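Long-range contacts in dihydroxyacetone kinase (Citrobacter freundii, PDB 1UN8), which phosphorylates dihydroxyacetone with ATP to give dihydroxyacetone phosphate, the second step of the oxidative route of glycerol fermentation: residues I22-N27 with E323-P328; V191-C196 with G211-G216. One frame throughout, in Å; residues are numbered along the deposited sequence.

Contact 1 (I22-N27 with E323-P328); sequences IASPWN and ETSNWP
Trp26 and Glu323 both turn CG anti to their carbonyl carbons (chi1 -55° and -49°), and the two side chains then cross at about a right angle. Glu323 CB stands 3.7 Å from the centroid of the Trp26 five-membered ring, over its face, in a CH-pi contact. Beyond CB the glutamate runs extended across the benzene half, and its carboxylate lies stacked on the indole with the planes 18° apart, OE2 3.7 Å from Trp26 CZ3. At the rim of the same ring, Trp26 NE1 gives a weak, bent hydrogen bond to Thr324 O in the ring plane (3.2 Å). One residue before the tryptophan, Pro25 CD rests 3.4 Å from Ser325 OG. Thr324 turns its CB away from the 22-27 segment, and its OG1 accepts from Trp327 N (3.2 Å). Arg334 of the second subunit binds Ser24 O and Pro25 O, so the 22-27 loop lies at the dimer interface. The contact ties the loop after helix 12-22 to the loop after helix 314-319 within the DhaK domain, and the 323-328 side of it holds an ST motif, Thr324 to Trp327.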
ATOM      1  N   ILE A  22      13.266  12.405   4.135  1.00 46.87           N
ATOM      2  CA  ILE A  22      14.334  11.696   3.424  1.00 46.45           C
ATOM      3  C   ILE A  22      13.912  11.305   2.009  1.00 46.70           C
ATOM      4  O   ILE A  22      14.742  11.240   1.095  1.00 48.06           O
ATOM      5  CB  ILE A  22      14.758  10.374   4.139  1.00 47.28           C
ATOM      6  CG1 ILE A  22      15.314  10.641   5.542  1.00 45.82           C
ATOM      7  CG2 ILE A  22      15.798   9.661   3.291  1.00 47.15           C
ATOM      8  CD1 ILE A  22      16.634  11.368   5.553  1.00 51.31           C
ATOM      9  N   ALA A  23      12.621  11.048   1.823  1.00 46.63           N
ATOM     10  CA  ALA A  23      12.123  10.626   0.513  1.00 46.95           C
ATOM     11  C   ALA A  23      11.394  11.704  -0.263  1.00 47.38           C
ATOM     12  O   ALA A  23      10.823  11.425  -1.320  1.00 47.60           O
ATOM     13  CB  ALA A  23      11.216   9.420   0.666  1.00 45.76           C
ATOM     14  N   SER A  24      11.412  12.928   0.254  1.00 47.70           N
ATOM     15  CA  SER A  24      10.749  14.050  -0.401  1.00 48.25           C
ATOM     16  C   SER A  24      11.158  14.252  -1.860  1.00 49.40           C
ATOM     17  O   SER A  24      12.295  14.592  -2.158  1.00 52.34           O
ATOM     18  CB  SER A  24      11.024  15.338   0.366  1.00 48.94           C
ATOM     19  OG  SER A  24      10.495  16.449  -0.337  1.00 49.62           O
ATOM     20  N   PRO A  25      10.226  14.065  -2.791  1.00 48.60           N
ATOM     21  CA  PRO A  25      10.532  14.241  -4.207  1.00 49.13           C
ATOM     22  C   PRO A  25      11.015  15.663  -4.511  1.00 50.91           C
ATOM     23  O   PRO A  25      11.955  15.846  -5.279  1.00 52.53           O
ATOM     24  CB  PRO A  25       9.196  13.954  -4.889  1.00 49.27           C
ATOM     25  CG  PRO A  25       8.495  13.067  -3.939  1.00 49.30           C
ATOM     26  CD  PRO A  25       8.819  13.683  -2.605  1.00 49.32           C
ATOM     27  N   TRP A  26      10.360  16.663  -3.918  1.00 51.74           N
ATOM     28  CA  TRP A  26      10.715  18.062  -4.149  1.00 51.59           C
ATOM     29  C   TRP A  26      11.734  18.604  -3.150  1.00 53.02           C
ATOM     30  O   TRP A  26      12.279  19.697  -3.339  1.00 54.01           O
ATOM     31  CB  TRP A  26       9.471  18.953  -4.099  1.00 49.61           C
ATOM     32  CG  TRP A  26       8.383  18.543  -5.022  1.00 49.26           C
ATOM     33  CD1 TRP A  26       7.374  17.662  -4.759  1.00 49.04           C
ATOM     34  CD2 TRP A  26       8.201  18.969  -6.382  1.00 50.07           C
ATOM     35  NE1 TRP A  26       6.574  17.507  -5.870  1.00 48.74           N
ATOM     36  CE2 TRP A  26       7.059  18.295  -6.881  1.00 50.07           C
ATOM     37  CE3 TRP A  26       8.893  19.851  -7.229  1.00 49.19           C
ATOM     38  CZ2 TRP A  26       6.593  18.472  -8.192  1.00 51.12           C
ATOM     39  CZ3 TRP A  26       8.434  20.029  -8.531  1.00 49.78           C
ATOM     40  CH2 TRP A  26       7.292  19.340  -9.001  1.00 51.39           C
ATOM     41  N   ASN A  27      12.000  17.850  -2.092  1.00 52.67           N
ATOM     42  CA  ASN A  27      12.946  18.309  -1.085  1.00 53.49           C
ATOM     43  C   ASN A  27      12.479  19.682  -0.594  1.00 53.65           C
ATOM     44  O   ASN A  27      13.284  20.584  -0.337  1.00 54.97           O
ATOM     45  CB  ASN A  27      14.349  18.410  -1.685  1.00 53.42           C
ATOM     46  CG  ASN A  27      15.405  18.708  -0.643  1.00 54.92           C
ATOM     47  OD1 ASN A  27      16.465  19.258  -0.957  1.00 56.49           O
ATOM     48  ND2 ASN A  27      15.118  18.364   0.610  1.00 55.04           N
ATOM     49  N   GLU A 323       3.136  20.883  -5.757  1.00 50.35           N
ATOM     50  CA  GLU A 323       4.431  20.280  -5.465  1.00 50.52           C
ATOM     51  C   GLU A 323       4.421  19.614  -4.102  1.00 50.17           C
ATOM     52  O   GLU A 323       4.845  20.206  -3.107  1.00 50.63           O
ATOM     53  CB  GLU A 323       5.534  21.328  -5.490  1.00 51.74           C
ATOM     54  CG  GLU A 323       5.502  22.205  -6.707  1.00 54.80           C
ATOM     55  CD  GLU A 323       6.720  23.083  -6.803  1.00 56.57           C
ATOM     56  OE1 GLU A 323       7.264  23.467  -5.735  1.00 57.44           O
ATOM     57  OE2 GLU A 323       7.121  23.389  -7.949  1.00 56.46           O
ATOM     58  N   THR A 324       3.946  18.375  -4.060  1.00 49.40           N
ATOM     59  CA  THR A 324       3.891  17.631  -2.809  1.00 48.83           C
ATOM     60  C   THR A 324       4.420  16.214  -2.993  1.00 46.74           C
ATOM     61  O   THR A 324       4.562  15.728  -4.115  1.00 44.93           O
ATOM     62  CB  THR A 324       2.448  17.554  -2.277  1.00 50.45           C
ATOM     63  OG1 THR A 324       1.615  16.905  -3.250  1.00 50.67           O
ATOM     64  CG2 THR A 324       1.906  18.955  -1.998  1.00 49.06           C
ATOM     65  N   SER A 325       4.699  15.546  -1.883  1.00 45.75           N
ATOM     66  CA  SER A 325       5.220  14.192  -1.962  1.00 45.65           C
ATOM     67  C   SER A 325       4.221  13.181  -2.479  1.00 45.18           C
ATOM     68  O   SER A 325       4.611  12.170  -3.063  1.00 44.56           O
ATOM     69  CB  SER A 325       5.691  13.717  -0.591  1.00 45.67           C
ATOM     70  OG  SER A 325       6.714  14.552  -0.075  1.00 51.31           O
ATOM     71  N   ASN A 326       2.920  13.424  -2.269  1.00 46.13           N
ATOM     72  CA  ASN A 326       1.959  12.385  -2.642  1.00 45.68           C
ATOM     73  C   ASN A 326       0.683  12.753  -3.408  1.00 46.64           C
ATOM     74  O   ASN A 326      -0.160  11.886  -3.615  1.00 46.51           O
ATOM     75  CB  ASN A 326       1.569  11.625  -1.371  1.00 43.26           C
ATOM     76  CG  ASN A 326       2.749  10.982  -0.697  1.00 42.13           C
ATOM     77  OD1 ASN A 326       3.132   9.861  -1.005  1.00 42.71           O
ATOM     78  ND2 ASN A 326       3.328  11.695   0.260  1.00 42.31           N
ATOM     79  N   TRP A 327       0.504  14.000  -3.832  1.00 46.23           N
ATOM     80  CA  TRP A 327      -0.710  14.302  -4.578  1.00 45.44           C
ATOM     81  C   TRP A 327      -0.649  13.510  -5.869  1.00 45.78           C
ATOM     82  O   TRP A 327       0.359  13.539  -6.577  1.00 46.47           O
ATOM     83  CB  TRP A 327      -0.876  15.823  -4.801  1.00 46.06           C
ATOM     84  CG  TRP A 327      -2.007  16.101  -5.725  1.00 46.51           C
ATOM     85  CD1 TRP A 327      -1.942  16.370  -7.063  1.00 46.15           C
ATOM     86  CD2 TRP A 327      -3.398  16.060  -5.390  1.00 47.50           C
ATOM     87  NE1 TRP A 327      -3.207  16.492  -7.585  1.00 47.10           N
ATOM     88  CE2 TRP A 327      -4.121  16.307  -6.582  1.00 48.35           C
ATOM     89  CE3 TRP A 327      -4.107  15.835  -4.202  1.00 46.61           C
ATOM     90  CZ2 TRP A 327      -5.521  16.335  -6.620  1.00 48.11           C
ATOM     91  CZ3 TRP A 327      -5.495  15.863  -4.238  1.00 47.52           C
ATOM     92  CH2 TRP A 327      -6.189  16.111  -5.441  1.00 47.79           C
ATOM     93  N   PRO A 328      -1.740  12.796  -6.186  1.00 45.98           N
ATOM     94  CA  PRO A 328      -1.824  12.032  -7.431  1.00 47.34           C
ATOM     95  C   PRO A 328      -2.525  12.818  -8.533  1.00 49.20           C
ATOM     96  O   PRO A 328      -3.587  13.393  -8.309  1.00 51.26           O
ATOM     97  CB  PRO A 328      -2.624  10.819  -7.014  1.00 46.71           C
ATOM     98  CG  PRO A 328      -3.635  11.444  -6.099  1.00 47.02           C
ATOM     99  CD  PRO A 328      -2.833  12.430  -5.273  1.00 45.66           C
TER

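Contact 2 (V191-C196 with G211-G216); sequences VALSSC and GHAELG
Val191 and Leu215 face each other as an antiparallel non-hydrogen-bonded pair, next to the hydrogen-bonded pair of Ala192 and Glu214, where strands 186-192 and 213-215 adjoin in a mixed beta sheet of the DhaK domain. Val191 CB lies 4.2 Å from Leu215 CD1. A chi1 of 66° sets Val191 CG2 anti to the backbone N, from where it reaches across to Glu214 O and to Ala213 CB, 3.9 Å from the latter. Helix 233-247 packs against the face of Val191 and Leu215 through Met240, which touches both, and Phe5 of the second subunit also packs on Val191. Past Ala192 the chain turns a corner at Leu193, yet CD2 of that leucine comes back to within 3.6 Å of Ala213 CB, giving the alanine methyl an apolar neighbour in each of Val191 and Leu193. On the other face Glu214 runs extended away from the strand pair, with CB near Ala192 O. Its carboxylate is gripped by partners beyond the two strands: OE1 takes Gly224 N and a salt bridge from Arg207, OE2 a hydrogen bond with His209. The Glu214 side chain lies about 11 Å from that of the active-site His220. Between the strands, Glu214 N gives its hydrogen bond to Ala192 O at 2.8 Å, nearly end-on to the carbonyl (C=O...N 165°), whereas Ala192 N gives its own to Glu214 O at 3.0 Å from above the carbonyl plane, 36° out of it.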
ATOM      1  N   VAL A 191     -15.016   1.211   3.595  1.00 38.41           N
ATOM      2  CA  VAL A 191     -15.382  -0.147   3.957  1.00 39.38           C
ATOM      3  C   VAL A 191     -14.092  -0.867   4.295  1.00 40.52           C
ATOM      4  O   VAL A 191     -13.048  -0.576   3.698  1.00 40.74           O
ATOM      5  CB  VAL A 191     -16.102  -0.878   2.792  1.00 40.15           C
ATOM      6  CG1 VAL A 191     -15.152  -1.079   1.623  1.00 39.42           C
ATOM      7  CG2 VAL A 191     -16.660  -2.209   3.279  1.00 37.94           C
ATOM      8  N   ALA A 192     -14.156  -1.788   5.256  1.00 38.72           N
ATOM      9  CA  ALA A 192     -12.975  -2.525   5.657  1.00 38.17           C
ATOM     10  C   ALA A 192     -13.267  -3.976   6.022  1.00 39.03           C
ATOM     11  O   ALA A 192     -14.350  -4.302   6.520  1.00 38.81           O
ATOM     12  CB  ALA A 192     -12.307  -1.815   6.823  1.00 38.62           C
ATOM     13  N   LEU A 193     -12.290  -4.843   5.756  1.00 38.54           N
ATOM     14  CA  LEU A 193     -12.406  -6.260   6.065  1.00 37.55           C
ATOM     15  C   LEU A 193     -11.815  -6.495   7.445  1.00 37.83           C
ATOM     16  O   LEU A 193     -12.154  -7.465   8.118  1.00 40.33           O
ATOM     17  CB  LEU A 193     -11.671  -7.098   5.019  1.00 35.66           C
ATOM     18  CG  LEU A 193     -12.179  -6.867   3.593  1.00 37.25           C
ATOM     19  CD1 LEU A 193     -11.513  -7.857   2.628  1.00 35.58           C
ATOM     20  CD2 LEU A 193     -13.695  -7.005   3.558  1.00 34.98           C
ATOM     21  N   SER A 194     -10.932  -5.606   7.871  1.00 36.93           N
ATOM     22  CA  SER A 194     -10.334  -5.721   9.199  1.00 38.30           C
ATOM     23  C   SER A 194      -9.725  -4.397   9.646  1.00 37.50           C
ATOM     24  O   SER A 194      -9.323  -3.574   8.829  1.00 37.22           O
ATOM     25  CB  SER A 194      -9.270  -6.829   9.246  1.00 35.93           C
ATOM     26  OG  SER A 194      -8.228  -6.584   8.328  1.00 43.46           O
ATOM     27  N   SER A 195      -9.672  -4.182  10.951  1.00 38.06           N
ATOM     28  CA  SER A 195      -9.099  -2.948  11.446  1.00 37.96           C
ATOM     29  C   SER A 195      -7.580  -2.997  11.268  1.00 38.24           C
ATOM     30  O   SER A 195      -7.052  -3.916  10.648  1.00 39.36           O
ATOM     31  CB  SER A 195      -9.473  -2.735  12.905  1.00 36.56           C
ATOM     32  OG  SER A 195      -9.205  -1.402  13.293  1.00 36.90           O
ATOM     33  N   CYS A 196      -6.875  -2.020  11.814  1.00 38.09           N
ATOM     34  CA  CYS A 196      -5.424  -1.954  11.644  1.00 39.12           C
ATOM     35  C   CYS A 196      -4.620  -2.482  12.821  1.00 38.49           C
ATOM     36  O   CYS A 196      -5.130  -2.610  13.935  1.00 38.92           O
ATOM     37  CB  CYS A 196      -5.008  -0.498  11.398  1.00 38.08           C
ATOM     38  SG  CYS A 196      -5.512   0.584  12.761  1.00 38.86           S
ATOM     39  N   GLY A 211     -15.671 -13.480   6.382  1.00 42.36           N
ATOM     40  CA  GLY A 211     -16.446 -13.480   5.150  1.00 40.39           C
ATOM     41  C   GLY A 211     -17.302 -12.228   4.941  1.00 41.95           C
ATOM     42  O   GLY A 211     -17.942 -12.072   3.896  1.00 42.18           O
ATOM     43  N   HIS A 212     -17.305 -11.337   5.924  1.00 43.52           N
ATOM     44  CA  HIS A 212     -18.073 -10.103   5.830  1.00 44.36           C
ATOM     45  C   HIS A 212     -17.240  -8.849   5.773  1.00 43.68           C
ATOM     46  O   HIS A 212     -16.003  -8.914   5.833  1.00 41.90           O
ATOM     47  CB  HIS A 212     -19.012  -9.964   7.030  1.00 45.10           C
ATOM     48  CG  HIS A 212     -19.925 -11.194   7.256  1.00 46.49           C
ATOM     49  ND1 HIS A 212     -20.867 -11.602   6.336  1.00 47.79           N
ATOM     50  CD2 HIS A 212     -20.006 -12.063   8.292  1.00 46.98           C
ATOM     51  CE1 HIS A 212     -21.492 -12.671   6.795  1.00 47.06           C
ATOM     52  NE2 HIS A 212     -20.988 -12.971   7.979  1.00 48.53           N
ATOM     53  N   ALA A 213     -17.899  -7.698   5.650  1.00 42.44           N
ATOM     54  CA  ALA A 213     -17.191  -6.420   5.556  1.00 41.25           C
ATOM     55  C   ALA A 213     -17.876  -5.317   6.346  1.00 40.21           C
ATOM     56  O   ALA A 213     -19.080  -5.104   6.219  1.00 40.89           O
ATOM     57  CB  ALA A 213     -17.070  -6.001   4.096  1.00 40.78           C
ATOM     58  N   GLU A 214     -17.098  -4.602   7.152  1.00 39.33           N
ATOM     59  CA  GLU A 214     -17.650  -3.526   7.960  1.00 38.18           C
ATOM     60  C   GLU A 214     -17.708  -2.198   7.194  1.00 39.20           C
ATOM     61  O   GLU A 214     -16.686  -1.555   6.926  1.00 37.75           O
ATOM     62  CB  GLU A 214     -16.833  -3.352   9.242  1.00 37.25           C
ATOM     63  CG  GLU A 214     -17.336  -2.237  10.136  1.00 36.45           C
ATOM     64  CD  GLU A 214     -16.715  -2.263  11.522  1.00 39.46           C
ATOM     65  OE1 GLU A 214     -16.585  -1.171  12.126  1.00 40.87           O
ATOM     66  OE2 GLU A 214     -16.372  -3.365  12.021  1.00 38.38           O
ATOM     67  N   LEU A 215     -18.921  -1.792   6.837  1.00 38.26           N
ATOM     68  CA  LEU A 215     -19.116  -0.549   6.118  1.00 38.14           C
ATOM     69  C   LEU A 215     -18.982   0.622   7.085  1.00 38.19           C
ATOM     70  O   LEU A 215     -19.578   0.620   8.166  1.00 38.31           O
ATOM     71  CB  LEU A 215     -20.503  -0.526   5.472  1.00 37.43           C
ATOM     72  CG  LEU A 215     -20.827   0.736   4.682  1.00 36.94           C
ATOM     73  CD1 LEU A 215     -19.921   0.804   3.470  1.00 38.23           C
ATOM     74  CD2 LEU A 215     -22.272   0.720   4.238  1.00 37.47           C
ATOM     75  N   GLY A 216     -18.186   1.616   6.704  1.00 37.48           N
ATOM     76  CA  GLY A 216     -18.027   2.784   7.547  1.00 36.19           C
ATOM     77  C   GLY A 216     -17.025   2.724   8.681  1.00 36.32           C
ATOM     78  O   GLY A 216     -17.018   3.606   9.538  1.00 35.25           O
TER

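Overall arrangement
Both contacts belong to the DhaK domain, with their centres about 30 Å apart and their nearest atoms about 18 Å apart, so neither touches the other. Along the chain contact 2 is nested inside contact 1: residues 191-196 and 211-216 both fall between 22-27 and 323-328. Contact 1 joins two loops far apart in the chain, beside strand 29-32 at the edge of one six-stranded sheet. Contact 2 pairs neighbouring strands of the other six-stranded sheet, its segments separated by a run of 14 residues without helix or strand. Each also meets the second subunit, which places both at or near the interface of the homodimer.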